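Local coordinates for protein endoglucanase (PDB 2YIK) that probably hydrolyses internal beta-1,4-glucosidic bonds of cellulose, as a family 9 glycoside hydrolase of Clostridium thermocellum, at residues Y40-A43 / L44-M48; V134-G137 / Y138-K142; W194-P197 / E198-T201. All coordinates share one frame; numbering follows the deposited sequence.

In the fold
The three contacts are local and follow one another along the chain of the family 9 catalytic domain. Contacts 1 and 2 are buried helical turns. Their centres lie 14 Å apart, and their nearest atoms are about 6 Å apart without touching. Phe145 of helix 142-147 touches both: it meets Leu44 and Met48 of contact 1 and Tyr138 of contact 2. Contact 3 is a surface loop turn with its centre 32 Å from that of contact 2, on the opposite side of the chain's centre. The Pro197 side chain is about 4 Å from the bound zinc, and Trp194 meets His451, the predicted active-site residue, edge-to-face.

Contact 1 (Y40-A43 / L44-M48); sequences YAKA and LQYSM
Helix 40-47, the first helix of the modelled catalytic domain, carries this contact, and Lys42 meets Tyr46 one turn further on. The Lys42 chain is extended. Its CG lies anti to the backbone N (chi1 173°), and this carries the chain up across the phenol ring of Tyr46 at a slant. CE sits over one face of the ring, 3.9 Å from its centroid and offset toward the rim, in a CH-pi contact. Nearer the backbone, CG of Lys42 is 3.7 Å from CE1 of Tyr46. The polar ends do not bond to each other directly. A water donates to Tyr46 OH at 3.0 Å and accepts a weak bond from Lys42 NZ. Both ends have further partners. Lys42 NZ bonds to the carbonyl of Tyr442 and makes a cation-pi contact with its ring, while Tyr46 OH bonds to Asp524.

The backbone beneath is regular. Leu44, Gln45, Tyr46 and Ser47 each give their N-H to the carbonyl four residues earlier. The bond from Tyr46 N to Lys42 O is nearly straight, 2.9 Å long with an angle of 174° at the hydrogen. Ser47 OG turns back and donates to Leu44 O at 2.7 Å. Its chi1 of 73° sets OG between the backbone N and the carbonyl carbon, from where it reaches this oxygen. On another side of the helix, Ala43 and Ser47 face helix 499-516.

The chemistry is that of a lysine whose methylenes and ammonium do different work. The methylenes cover an aromatic face, and the ammonium is left to polar and aromatic partners beyond it. Asp524, which bonds Tyr46 OH, also gives its backbone N-H to Gln45 OE1. The same helical turn is therefore tied to the C-terminal part of the model.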
# COMPACT_ATOMS: atom_id res chain seq x y z
N TYR A 40 20.09 5.70 5.88
CA TYR A 40 18.66 5.44 5.95
C TYR A 40 17.78 6.69 5.95
O TYR A 40 16.61 6.61 5.58
CB TYR A 40 18.35 4.56 7.16
CG TYR A 40 19.29 3.38 7.25
CD1 TYR A 40 19.43 2.50 6.16
CD2 TYR A 40 20.08 3.17 8.37
CE1 TYR A 40 20.36 1.46 6.20
CE2 TYR A 40 21.01 2.13 8.42
CZ TYR A 40 21.15 1.28 7.33
OH TYR A 40 22.09 0.29 7.38
N ALA A 41 18.34 7.82 6.36
CA ALA A 41 17.58 9.07 6.36
C ALA A 41 17.34 9.47 4.92
O ALA A 41 16.25 9.87 4.53
CB ALA A 41 18.35 10.17 7.10
N LYS A 42 18.39 9.36 4.11
CA LYS A 42 18.30 9.70 2.70
C LYS A 42 17.43 8.67 1.98
O LYS A 42 16.71 9.00 1.04
CB LYS A 42 19.70 9.73 2.08
CG LYS A 42 19.70 9.92 0.58
CD LYS A 42 21.11 9.90 -0.02
CE LYS A 42 21.04 9.71 -1.53
NZ LYS A 42 22.37 9.84 -2.19
N ALA A 43 17.51 7.41 2.41
CA ALA A 43 16.72 6.35 1.79
C ALA A 43 15.24 6.64 2.01
O ALA A 43 14.42 6.49 1.09
CB ALA A 43 17.09 5.01 2.39
N LEU A 44 14.89 7.07 3.22
CA LEU A 44 13.51 7.40 3.55
C LEU A 44 13.07 8.56 2.66
O LEU A 44 12.01 8.51 2.03
CB LEU A 44 13.40 7.81 5.03
CG LEU A 44 12.03 8.36 5.46
CD1 LEU A 44 10.97 7.29 5.20
CD2 LEU A 44 12.05 8.74 6.93
N GLN A 45 13.88 9.61 2.63
CA GLN A 45 13.58 10.78 1.82
C GLN A 45 13.29 10.38 0.38
O GLN A 45 12.24 10.71 -0.17
CB GLN A 45 14.74 11.77 1.85
CG GLN A 45 14.67 12.84 0.78
CD GLN A 45 15.94 13.69 0.71
OE1 GLN A 45 17.05 13.17 0.81
NE2 GLN A 45 15.77 14.99 0.52
N TYR A 46 14.24 9.68 -0.23
CA TYR A 46 14.09 9.24 -1.61
C TYR A 46 12.91 8.31 -1.86
O TYR A 46 12.20 8.46 -2.85
CB TYR A 46 15.38 8.56 -2.08
CG TYR A 46 16.45 9.50 -2.59
CD1 TYR A 46 16.84 10.61 -1.83
CD2 TYR A 46 17.09 9.28 -3.81
CE1 TYR A 46 17.84 11.47 -2.28
CE2 TYR A 46 18.09 10.13 -4.27
CZ TYR A 46 18.46 11.22 -3.50
OH TYR A 46 19.46 12.06 -3.93
N SER A 47 12.68 7.36 -0.95
CA SER A 47 11.60 6.38 -1.11
C SER A 47 10.23 6.94 -1.50
O SER A 47 9.52 6.32 -2.29
CB SER A 47 11.46 5.51 0.14
OG SER A 47 10.89 6.21 1.23
N MET A 48 9.85 8.08 -0.94
CA MET A 48 8.53 8.64 -1.25
C MET A 48 8.38 9.27 -2.62
O MET A 48 7.27 9.41 -3.12
CB MET A 48 8.11 9.64 -0.16
CG MET A 48 7.78 8.95 1.15
SD MET A 48 7.40 10.04 2.53
CE MET A 48 9.00 10.36 3.15
O HOH W 1 21.71 10.73 -5.49

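Contact 2 (V134-G137 / Y138-K142); sequences VGWG and YYEFK
Glu140 crosses the benzo edge of Trp136 one turn on, in the last turn of their helix. The van der Waals contact is made by the aliphatic part of the glutamate. CG of Glu140 lies 3.4 Å from CE3 of Trp136. The Glu140 chain bends at chi2 (-79°). The exact position of its carboxylate is doubtful, because OE2 comes too close to the indole in the model.

The backbone bonds are four regular i to i+4 links. Tyr138 N donates to Val134 O at 3.0 Å, and Tyr139 N donates to Gly135 O at 2.8 Å. Glu140 N reaches Trp136 O at 3.0 Å. Phe141 N closes the series on Gly137 O at 2.9 Å. These bonds finish helix 124-140, one of the buried helices of the (alpha/alpha)6 barrel of family 9. Phe141 then leaves helical geometry and is also the N-cap residue of helix 142-147.

The aromatic contacts are made mostly with other parts of the domain. Trp136 and Tyr139 meet Trp284 and Trp288 of helix 279-293 edge-to-face. The Tyr138 ring meets Phe145 in the same way, and its OH bonds to Glu155. Within the turn, CB of Glu140 lies over the centre of the Phe141 ring, 3.9 Å above its plane.

The charged contacts centre on Glu140. Its OE1 forms a salt bridge with Lys408 and a hydrogen bond with His409.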
# COMPACT_ATOMS: atom_id res chain seq x y z
N VAL A 134 1.85 2.43 3.70
CA VAL A 134 2.67 3.63 3.90
C VAL A 134 2.12 4.33 5.16
O VAL A 134 2.88 4.85 5.97
CB VAL A 134 2.59 4.59 2.70
CG1 VAL A 134 3.28 5.90 3.03
CG2 VAL A 134 3.24 3.95 1.46
N GLY A 135 0.80 4.31 5.31
CA GLY A 135 0.18 4.93 6.48
C GLY A 135 0.57 4.21 7.77
O GLY A 135 0.76 4.84 8.81
N TRP A 136 0.67 2.89 7.67
CA TRP A 136 1.06 1.95 8.73
C TRP A 136 2.47 2.34 9.18
O TRP A 136 2.73 2.52 10.37
CB TRP A 136 0.95 0.55 8.07
CG TRP A 136 1.59 -0.79 8.54
CD1 TRP A 136 1.84 -1.85 7.70
CD2 TRP A 136 1.87 -1.28 9.86
NE1 TRP A 136 2.25 -2.95 8.40
CE2 TRP A 136 2.29 -2.63 9.72
CE3 TRP A 136 1.82 -0.71 11.13
CZ2 TRP A 136 2.64 -3.42 10.80
CZ3 TRP A 136 2.18 -1.50 12.21
CH2 TRP A 136 2.59 -2.84 12.04
N GLY A 137 3.37 2.54 8.22
CA GLY A 137 4.73 2.94 8.56
C GLY A 137 4.83 4.33 9.18
O GLY A 137 5.59 4.54 10.13
N TYR A 138 4.06 5.28 8.64
CA TYR A 138 4.06 6.65 9.16
C TYR A 138 3.51 6.65 10.58
O TYR A 138 4.00 7.35 11.45
CB TYR A 138 3.21 7.55 8.24
CG TYR A 138 3.26 9.02 8.59
CD1 TYR A 138 4.48 9.70 8.68
CD2 TYR A 138 2.09 9.73 8.83
CE1 TYR A 138 4.52 11.06 9.01
CE2 TYR A 138 2.12 11.09 9.16
CZ TYR A 138 3.34 11.74 9.26
OH TYR A 138 3.39 13.07 9.64
N TYR A 139 2.48 5.84 10.82
CA TYR A 139 1.89 5.74 12.15
C TYR A 139 2.89 5.19 13.17
O TYR A 139 3.00 5.71 14.28
CB TYR A 139 0.66 4.83 12.10
CG TYR A 139 0.11 4.42 13.46
CD1 TYR A 139 -0.54 5.34 14.29
CD2 TYR A 139 0.27 3.12 13.92
CE1 TYR A 139 -1.03 4.96 15.56
CE2 TYR A 139 -0.20 2.73 15.18
CZ TYR A 139 -0.85 3.65 15.99
OH TYR A 139 -1.29 3.23 17.23
N GLU A 140 3.63 4.15 12.78
CA GLU A 140 4.61 3.53 13.67
C GLU A 140 5.86 4.37 13.90
O GLU A 140 6.31 4.50 15.04
CB GLU A 140 5.08 2.18 13.11
CG GLU A 140 4.01 1.11 13.01
CD GLU A 140 3.69 0.45 14.33
OE1 GLU A 140 4.28 0.81 15.37
OE2 GLU A 140 2.84 -0.45 14.35
N PHE A 141 6.41 4.94 12.84
CA PHE A 141 7.64 5.71 12.95
C PHE A 141 7.55 7.21 12.66
O PHE A 141 8.48 7.79 12.09
CB PHE A 141 8.70 5.05 12.05
CG PHE A 141 8.83 3.55 12.24
CD1 PHE A 141 9.17 3.02 13.49
CD2 PHE A 141 8.57 2.67 11.19
CE1 PHE A 141 9.24 1.63 13.68
CE2 PHE A 141 8.64 1.28 11.37
CZ PHE A 141 8.98 0.76 12.62
N LYS A 142 6.45 7.84 13.07
CA LYS A 142 6.27 9.28 12.84
C LYS A 142 7.46 10.10 13.37
O LYS A 142 7.86 11.07 12.74
CB LYS A 142 4.96 9.77 13.51
CG LYS A 142 4.39 11.06 12.87
CD LYS A 142 3.23 11.70 13.65
CE LYS A 142 1.91 10.89 13.66
NZ LYS A 142 1.76 9.80 12.63

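Contact 3 (W194-P197 / E198-T201); sequences WGAP and ENDT
Asp200 OD1 and Ala196 O are joined by a water that donates to both, at 2.7 Å from each. These two oxygens are both acceptors and could not bond to each other, so the water mediates. The motif is a short 3-10 turn in the loop between helix 187-190 and strand 206-209. Its two acidic residues also tie it to the rest of the protein. OE2 of Glu198 forms a salt bridge with Arg69 and accepts the N-H of Gly70. OD2 of Asp200 is hydrogen-bonded to NE2 of His73, a zinc ligand, so Asp200 acts as a second-shell residue that probably helps to orient that imidazole.

Two i to i+3 backbone bonds shape the turn. Asn199 N donates to Ala196 O at 3.1 Å. Asp200 N donates to Pro197 O at 3.3 Å, from well above the carbonyl plane.

Further waters reinforce it. A second donates to Pro197 O and Asp200 O. A third accepts from Ala196 N and, at 3.1 Å, from Asn199 ND2.

The Pro197 ring touches His73 and His115, two of the zinc ligands, and also His120 and Ala454, while Trp194 meets His451, predicted to be in the active site, edge-to-face. Pro197 and Glu198 run side by side. CG of Glu198 is anti to the carbonyl carbon (chi1 -65°) and the chain bends at chi2, which folds the carboxylate back along the proline ring. OE1 of Glu198 thus lies 3.4 Å from both CD of Pro197 and CB of Ala196.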
# COMPACT_ATOMS: atom_id res chain seq x y z
N TRP A 194 2.51 3.19 -24.62
CA TRP A 194 3.70 3.55 -23.86
C TRP A 194 4.05 5.00 -24.17
O TRP A 194 4.61 5.30 -25.22
CB TRP A 194 4.89 2.65 -24.22
CG TRP A 194 6.07 2.86 -23.31
CD1 TRP A 194 6.95 3.91 -23.34
CD2 TRP A 194 6.44 2.06 -22.19
NE1 TRP A 194 7.84 3.81 -22.30
CE2 TRP A 194 7.55 2.68 -21.58
CE3 TRP A 194 5.93 0.87 -21.64
CZ2 TRP A 194 8.16 2.15 -20.43
CZ3 TRP A 194 6.54 0.35 -20.50
CH2 TRP A 194 7.65 0.99 -19.91
N GLY A 195 3.71 5.89 -23.24
CA GLY A 195 4.00 7.30 -23.42
C GLY A 195 3.79 8.03 -22.11
O GLY A 195 3.42 7.41 -21.11
N ALA A 196 4.02 9.33 -22.11
CA ALA A 196 3.83 10.11 -20.89
C ALA A 196 2.35 10.11 -20.52
O ALA A 196 1.48 10.23 -21.39
CB ALA A 196 4.32 11.53 -21.10
N PRO A 197 2.03 9.97 -19.23
CA PRO A 197 0.62 9.96 -18.81
C PRO A 197 -0.15 11.24 -19.17
O PRO A 197 -1.37 11.21 -19.36
CB PRO A 197 0.70 9.71 -17.30
CG PRO A 197 2.03 10.32 -16.92
CD PRO A 197 2.93 9.88 -18.06
N GLU A 198 0.57 12.37 -19.25
CA GLU A 198 -0.04 13.65 -19.59
C GLU A 198 -0.65 13.67 -20.99
O GLU A 198 -1.57 14.44 -21.26
CB GLU A 198 1.00 14.78 -19.49
CG GLU A 198 1.56 15.04 -18.08
CD GLU A 198 2.61 14.03 -17.63
OE1 GLU A 198 3.09 13.23 -18.46
OE2 GLU A 198 2.98 14.04 -16.43
N ASN A 199 -0.15 12.82 -21.89
CA ASN A 199 -0.66 12.79 -23.26
C ASN A 199 -1.60 11.63 -23.57
O ASN A 199 -2.07 11.49 -24.70
CB ASN A 199 0.51 12.78 -24.26
CG ASN A 199 1.43 13.97 -24.06
OD1 ASN A 199 0.96 15.08 -23.79
ND2 ASN A 199 2.74 13.76 -24.21
N ASP A 200 -1.89 10.80 -22.57
CA ASP A 200 -2.79 9.66 -22.77
C ASP A 200 -4.20 10.11 -23.10
O ASP A 200 -4.67 11.11 -22.56
CB ASP A 200 -2.86 8.79 -21.51
CG ASP A 200 -1.67 7.88 -21.34
OD1 ASP A 200 -0.83 7.79 -22.26
OD2 ASP A 200 -1.57 7.24 -20.27
N THR A 201 -4.90 9.37 -23.96
CA THR A 201 -6.28 9.72 -24.28
C THR A 201 -7.14 8.46 -24.40
O THR A 201 -8.33 8.56 -24.66
CB THR A 201 -6.40 10.51 -25.60
OG1 THR A 201 -5.94 9.70 -26.68
CG2 THR A 201 -5.59 11.79 -25.55
O HOH W 2 0.91 5.46 -22.24
O HOH W 3 0.87 9.16 -23.78
O HOH W 4 3.96 10.97 -24.84
O HOH W 5 -3.88 12.02 -20.18